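Local coordinates for iota-carrageenase (Alteromonas sp., PDB 1H80), which hydrolyses the 1,4-beta linkages of iota-carrageenan, a sulfated galactan of red algal cell walls, from within the chain and with inversion of anomeric configuration, at residues G177-I182 with D200-R205; S375-M380 with N430-S435. One frame throughout, in Å; residues are numbered along the deposited sequence.

Interaction 1: G177-I182 with D200-R205; sequences GIIERI and DNILFR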
loop_
_atom_site.group_PDB
_atom_site.type_symbol
_atom_site.label_atom_id
_atom_site.label_comp_id
_atom_site.label_asym_id
_atom_site.label_seq_id
_atom_site.Cartn_x
_atom_site.Cartn_y
_atom_site.Cartn_z
ATOM N N GLY A 177 -9.480 2.545 12.691
ATOM C CA GLY A 177 -8.479 1.517 12.861
ATOM C C GLY A 177 -7.081 2.075 12.866
ATOM O O GLY A 177 -6.845 3.228 12.510
ATOM N N ILE A 178 -6.153 1.239 13.309
ATOM C CA ILE A 178 -4.748 1.592 13.351
ATOM C C ILE A 178 -3.984 0.452 12.701
ATOM O O ILE A 178 -4.176 -0.708 13.052
ATOM C CB ILE A 178 -4.236 1.742 14.800
ATOM C CG1 ILE A 178 -5.016 2.844 15.516
ATOM C CG2 ILE A 178 -2.740 2.047 14.793
ATOM C CD1 ILE A 178 -4.568 3.081 16.953
ATOM N N ILE A 179 -3.147 0.790 11.732
ATOM C CA ILE A 179 -2.311 -0.200 11.053
ATOM C C ILE A 179 -0.915 0.345 11.289
ATOM O O ILE A 179 -0.563 1.415 10.789
ATOM C CB ILE A 179 -2.648 -0.267 9.562
ATOM C CG1 ILE A 179 -4.078 -0.787 9.406
ATOM C CG2 ILE A 179 -1.654 -1.174 8.842
ATOM C CD1 ILE A 179 -4.605 -0.744 7.992
ATOM N N GLU A 180 -0.114 -0.382 12.061
ATOM C CA GLU A 180 1.195 0.140 12.419
ATOM C C GLU A 180 2.302 -0.859 12.637
ATOM O O GLU A 180 2.066 -2.054 12.774
ATOM C CB GLU A 180 1.071 0.925 13.722
ATOM C CG GLU A 180 0.501 0.046 14.844
ATOM C CD GLU A 180 0.787 0.562 16.241
ATOM O OE1 GLU A 180 0.761 1.788 16.450
ATOM O OE2 GLU A 180 1.020 -0.275 17.142
ATOM N N ARG A 181 3.523 -0.337 12.685
ATOM C CA ARG A 181 4.717 -1.133 12.933
ATOM C C ARG A 181 4.848 -2.348 12.035
ATOM O O ARG A 181 4.856 -3.487 12.506
ATOM C CB ARG A 181 4.743 -1.571 14.397
ATOM C CG ARG A 181 4.709 -0.412 15.376
ATOM C CD ARG A 181 4.684 -0.910 16.806
ATOM N NE ARG A 181 5.899 -1.644 17.143
ATOM C CZ ARG A 181 6.046 -2.376 18.242
ATOM N NH1 ARG A 181 5.050 -2.479 19.111
ATOM N NH2 ARG A 181 7.191 -3.004 18.473
ATOM N N ILE A 182 4.963 -2.102 10.738
ATOM C CA ILE A 182 5.112 -3.181 9.786
ATOM C C ILE A 182 6.245 -2.834 8.842
ATOM O O ILE A 182 6.396 -1.688 8.426
ATOM C CB ILE A 182 3.821 -3.409 8.976
ATOM C CG1 ILE A 182 2.669 -3.753 9.926
ATOM C CG2 ILE A 182 4.026 -4.551 7.984
ATOM C CD1 ILE A 182 1.311 -3.805 9.250
ATOM N N ASP A 200 -12.174 5.172 6.318
ATOM C CA ASP A 200 -12.565 6.351 7.068
ATOM C C ASP A 200 -11.929 6.278 8.443
ATOM O O ASP A 200 -12.037 5.265 9.127
ATOM C CB ASP A 200 -14.085 6.418 7.222
ATOM C CG ASP A 200 -14.776 6.950 5.986
ATOM O OD1 ASP A 200 -14.760 8.183 5.775
ATOM O OD2 ASP A 200 -15.329 6.135 5.222
ATOM N N ASN A 201 -11.243 7.348 8.824
ATOM C CA ASN A 201 -10.614 7.443 10.130
ATOM C C ASN A 201 -9.663 6.292 10.438
ATOM O O ASN A 201 -9.881 5.511 11.367
ATOM C CB ASN A 201 -11.691 7.528 11.211
ATOM C CG ASN A 201 -11.149 8.023 12.526
ATOM O OD1 ASN A 201 -10.387 8.988 12.566
ATOM N ND2 ASN A 201 -11.548 7.377 13.617
ATOM N N ILE A 202 -8.606 6.199 9.645
ATOM C CA ILE A 202 -7.599 5.168 9.835
ATOM C C ILE A 202 -6.272 5.861 10.107
ATOM O O ILE A 202 -5.977 6.908 9.523
ATOM C CB ILE A 202 -7.429 4.291 8.572
ATOM C CG1 ILE A 202 -8.781 3.716 8.134
ATOM C CG2 ILE A 202 -6.417 3.183 8.841
ATOM C CD1 ILE A 202 -9.438 2.803 9.152
ATOM N N LEU A 203 -5.491 5.291 11.016
ATOM C CA LEU A 203 -4.177 5.819 11.339
ATOM C C LEU A 203 -3.152 4.805 10.857
ATOM O O LEU A 203 -3.216 3.634 11.226
ATOM C CB LEU A 203 -4.021 6.027 12.851
ATOM C CG LEU A 203 -2.584 6.299 13.321
ATOM C CD1 LEU A 203 -2.070 7.598 12.717
ATOM C CD2 LEU A 203 -2.547 6.369 14.840
ATOM N N PHE A 204 -2.239 5.256 9.999
ATOM C CA PHE A 204 -1.161 4.420 9.464
ATOM C C PHE A 204 0.096 4.956 10.131
ATOM O O PHE A 204 0.405 6.143 10.022
ATOM C CB PHE A 204 -1.060 4.588 7.948
ATOM C CG PHE A 204 -2.248 4.059 7.203
ATOM C CD1 PHE A 204 -2.375 2.696 6.957
ATOM C CD2 PHE A 204 -3.244 4.916 6.752
ATOM C CE1 PHE A 204 -3.477 2.193 6.273
ATOM C CE2 PHE A 204 -4.355 4.424 6.063
ATOM C CZ PHE A 204 -4.470 3.058 5.824
ATOM N N ARG A 205 0.831 4.096 10.822
ATOM C CA ARG A 205 2.009 4.572 11.536
ATOM C C ARG A 205 3.177 3.597 11.558
ATOM O O ARG A 205 2.993 2.398 11.728
ATOM C CB ARG A 205 1.591 4.926 12.968
ATOM C CG ARG A 205 2.696 5.401 13.895
ATOM C CD ARG A 205 2.091 5.885 15.220
ATOM N NE ARG A 205 1.343 4.836 15.911
ATOM C CZ ARG A 205 0.453 5.063 16.876
ATOM N NH1 ARG A 205 0.193 6.303 17.263
ATOM N NH2 ARG A 205 -0.170 4.051 17.461
HETATM O O HOH W 1 3.171 2.641 16.192
#
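R205 and E180 are laterally paired residues of two parallel strands, and their side chains run the same way, side by side. Followed outward, R205 starts with CB packed against CB of E180. Its CG, anti to the backbone N (chi1 178°), carries the chain up off the sheet, and a bend at chi3 turns the head toward E180. NE makes a weak bond to OE1 of E180, and a water joins the same two atoms. CZ carries the guanidinium, with CD2 of L203 over one face near the rim. NH2 closes the salt bridge, 2.6 Å from E180 OE1 with the acceptor in the guanidinium plane, although the carboxylate is turned 56° from that plane. NH1 pairs with D8, so a second acid shares the charge.

I179 and F204 fill the other face: I179 CD1 meets CE1 of F204 at 3.6 Å, while CG2 of I202 lies 3.5 Å above one face of the F204 ring, toward its rim. A CB on G177 would point to the side where I202 CD1 lies; without one, CD1 comes within 3.5 Å of G177 N, whose hydrogen goes to N201 O. Between the strands, backbone groups bond in a parallel ladder, as in L203 N to G177 O (2.9 Å).

In-register parallel strands from successive coils, with apolar pairs such as I179 and F204 turned to one side, are characteristic of the parallel beta-helix of pectate lyase-like proteins. Strand 143-151 continues the ladder beyond 177-182 and strand 231-243 beyond 202-205, while I160 and V162 of strand 160-167 pack on I179, V162 also on F204.

Interaction 2: S375-M380 with N430-S435; sequences STSNPM and NFPVNS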
loop_
_atom_site.group_PDB
_atom_site.type_symbol
_atom_site.label_atom_id
_atom_site.label_comp_id
_atom_site.label_asym_id
_atom_site.label_seq_id
_atom_site.Cartn_x
_atom_site.Cartn_y
_atom_site.Cartn_z
ATOM N N SER A 375 17.804 14.287 -17.217
ATOM C CA SER A 375 18.458 15.226 -18.125
ATOM C C SER A 375 19.293 16.314 -17.455
ATOM O O SER A 375 20.284 16.776 -18.023
ATOM C CB SER A 375 17.421 15.885 -19.038
ATOM O OG SER A 375 16.546 16.724 -18.304
ATOM N N THR A 376 18.909 16.717 -16.248
ATOM C CA THR A 376 19.627 17.777 -15.547
ATOM C C THR A 376 20.846 17.348 -14.737
ATOM O O THR A 376 21.877 18.022 -14.759
ATOM C CB THR A 376 18.687 18.549 -14.596
ATOM O OG1 THR A 376 18.117 17.638 -13.643
ATOM C CG2 THR A 376 17.576 19.227 -15.380
ATOM N N SER A 377 20.741 16.227 -14.032
ATOM C CA SER A 377 21.841 15.769 -13.190
ATOM C C SER A 377 22.604 14.564 -13.715
ATOM O O SER A 377 23.750 14.331 -13.329
ATOM C CB SER A 377 21.304 15.409 -11.810
ATOM O OG SER A 377 20.505 14.241 -11.900
ATOM N N ASN A 378 21.969 13.800 -14.592
ATOM C CA ASN A 378 22.570 12.577 -15.100
ATOM C C ASN A 378 22.318 12.438 -16.604
ATOM O O ASN A 378 21.664 11.498 -17.049
ATOM C CB ASN A 378 21.949 11.417 -14.311
ATOM C CG ASN A 378 22.625 10.092 -14.556
ATOM O OD1 ASN A 378 23.727 10.028 -15.089
ATOM N ND2 ASN A 378 21.963 9.016 -14.142
ATOM N N PRO A 379 22.864 13.371 -17.406
ATOM C CA PRO A 379 22.715 13.391 -18.866
ATOM C C PRO A 379 23.164 12.143 -19.621
ATOM O O PRO A 379 22.764 11.937 -20.769
ATOM C CB PRO A 379 23.501 14.636 -19.274
ATOM C CG PRO A 379 24.573 14.703 -18.239
ATOM C CD PRO A 379 23.804 14.420 -16.970
ATOM N N MET A 380 23.995 11.316 -18.997
ATOM C CA MET A 380 24.440 10.094 -19.655
ATOM C C MET A 380 23.676 8.884 -19.122
ATOM O O MET A 380 23.983 7.741 -19.457
ATOM C CB MET A 380 25.950 9.903 -19.479
ATOM C CG MET A 380 26.773 11.001 -20.139
ATOM S SD MET A 380 28.393 10.430 -20.697
ATOM C CE MET A 380 29.412 10.892 -19.317
ATOM N N ASN A 430 22.344 14.048 0.271
ATOM C CA ASN A 430 23.283 13.463 -0.679
ATOM C C ASN A 430 22.867 13.409 -2.143
ATOM O O ASN A 430 23.317 12.535 -2.884
ATOM C CB ASN A 430 23.692 12.061 -0.216
ATOM C CG ASN A 430 24.483 12.084 1.080
ATOM O OD1 ASN A 430 24.870 13.149 1.565
ATOM N ND2 ASN A 430 24.735 10.908 1.644
ATOM N N PHE A 431 22.013 14.331 -2.568
ATOM C CA PHE A 431 21.611 14.357 -3.966
ATOM C C PHE A 431 22.724 15.034 -4.756
ATOM O O PHE A 431 23.381 15.950 -4.258
ATOM C CB PHE A 431 20.304 15.130 -4.144
ATOM C CG PHE A 431 19.076 14.269 -4.049
ATOM C CD1 PHE A 431 18.658 13.763 -2.824
ATOM C CD2 PHE A 431 18.340 13.960 -5.190
ATOM C CE1 PHE A 431 17.523 12.961 -2.733
ATOM C CE2 PHE A 431 17.200 13.159 -5.111
ATOM C CZ PHE A 431 16.792 12.657 -3.877
ATOM N N PRO A 432 22.964 14.577 -5.992
ATOM C CA PRO A 432 24.018 15.180 -6.812
ATOM C C PRO A 432 23.656 16.600 -7.229
ATOM O O PRO A 432 22.496 17.005 -7.167
ATOM C CB PRO A 432 24.113 14.230 -7.999
ATOM C CG PRO A 432 22.707 13.738 -8.146
ATOM C CD PRO A 432 22.303 13.475 -6.711
ATOM N N VAL A 433 24.654 17.362 -7.649
ATOM C CA VAL A 433 24.398 18.725 -8.077
ATOM C C VAL A 433 23.437 18.699 -9.265
ATOM O O VAL A 433 23.440 17.767 -10.066
ATOM C CB VAL A 433 25.711 19.448 -8.481
ATOM C CG1 VAL A 433 26.337 18.775 -9.695
ATOM C CG2 VAL A 433 25.426 20.915 -8.766
ATOM N N ASN A 434 22.602 19.726 -9.353
ATOM C CA ASN A 434 21.632 19.855 -10.423
ATOM C C ASN A 434 20.569 18.772 -10.496
ATOM O O ASN A 434 20.045 18.469 -11.568
ATOM C CB ASN A 434 22.352 19.999 -11.762
ATOM C CG ASN A 434 22.913 21.385 -11.943
ATOM O OD1 ASN A 434 22.216 22.365 -11.698
ATOM N ND2 ASN A 434 24.172 21.481 -12.367
ATOM N N SER A 435 20.250 18.192 -9.347
ATOM C CA SER A 435 19.198 17.194 -9.281
ATOM C C SER A 435 17.930 17.976 -8.924
ATOM O O SER A 435 18.003 19.159 -8.581
ATOM C CB SER A 435 19.518 16.147 -8.208
ATOM O OG SER A 435 19.792 16.765 -6.970
HETATM O O HOH W 2 25.104 15.953 -11.543
#
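S377, N434 and T376 bring most of the buried surface to this small surface contact, and the carbonyl oxygen of N434 is where they converge. The hydroxyl OG1 of T376 donates to N434 O over 3.0 Å, approaching nearly along the C=O axis. A chi1 of 59°, with OG1 between the backbone N and the carbonyl carbon of its own residue, turns the hydroxyl to that oxygen, and a hydroxyl donor suits a carbonyl acceptor. S377 uses carbon instead: its CB lies 3.3 Å from N434 O and 3.6 Å from V433 O, and it also rests on CA of S435 at 3.7 Å. A side chain this short lets the two backbones come close.

The receiving surface is a type II beta turn, P432 to S435, in which N434 takes the left-handed backbone conformation (phi 63°, psi 28°) that asparagine tolerates well. S435 reinforces the turn through OG, which donates to P432 O at 2.7 Å in the carbonyl plane, beside a weak backbone bond from S435 N to the same oxygen. CB of N434 meets T376 O at 3.6 Å, but the amide end leads away from 375-380. A water donates to S377 O and to V433 O, joining the two backbones. At the start of the turn P432 touches F360, with which the preceding F431 sets its ring edge-to-face, while H436 lies against T376.

Overall arrangement
From the N terminus the chain winds through the early coils of the beta-helix before reaching interaction 1. There 200-205 returns onto 177-182 after 17 intervening residues, closing a loop of one coil in the stack. The chain then continues through later coils, including strands 231-243, 261-269 and 351-359, to 375-380. Interaction 2 closes a longer loop of 49 residues, which contains strands 399-401, 407-409 and 421-429, and joins two irregular segments at the surface. The loops follow in series, neither nesting nor crossing. The centres of interactions 1 and 2 lie about 36 Å apart and their nearest atoms about 22 Å, and the two do not touch.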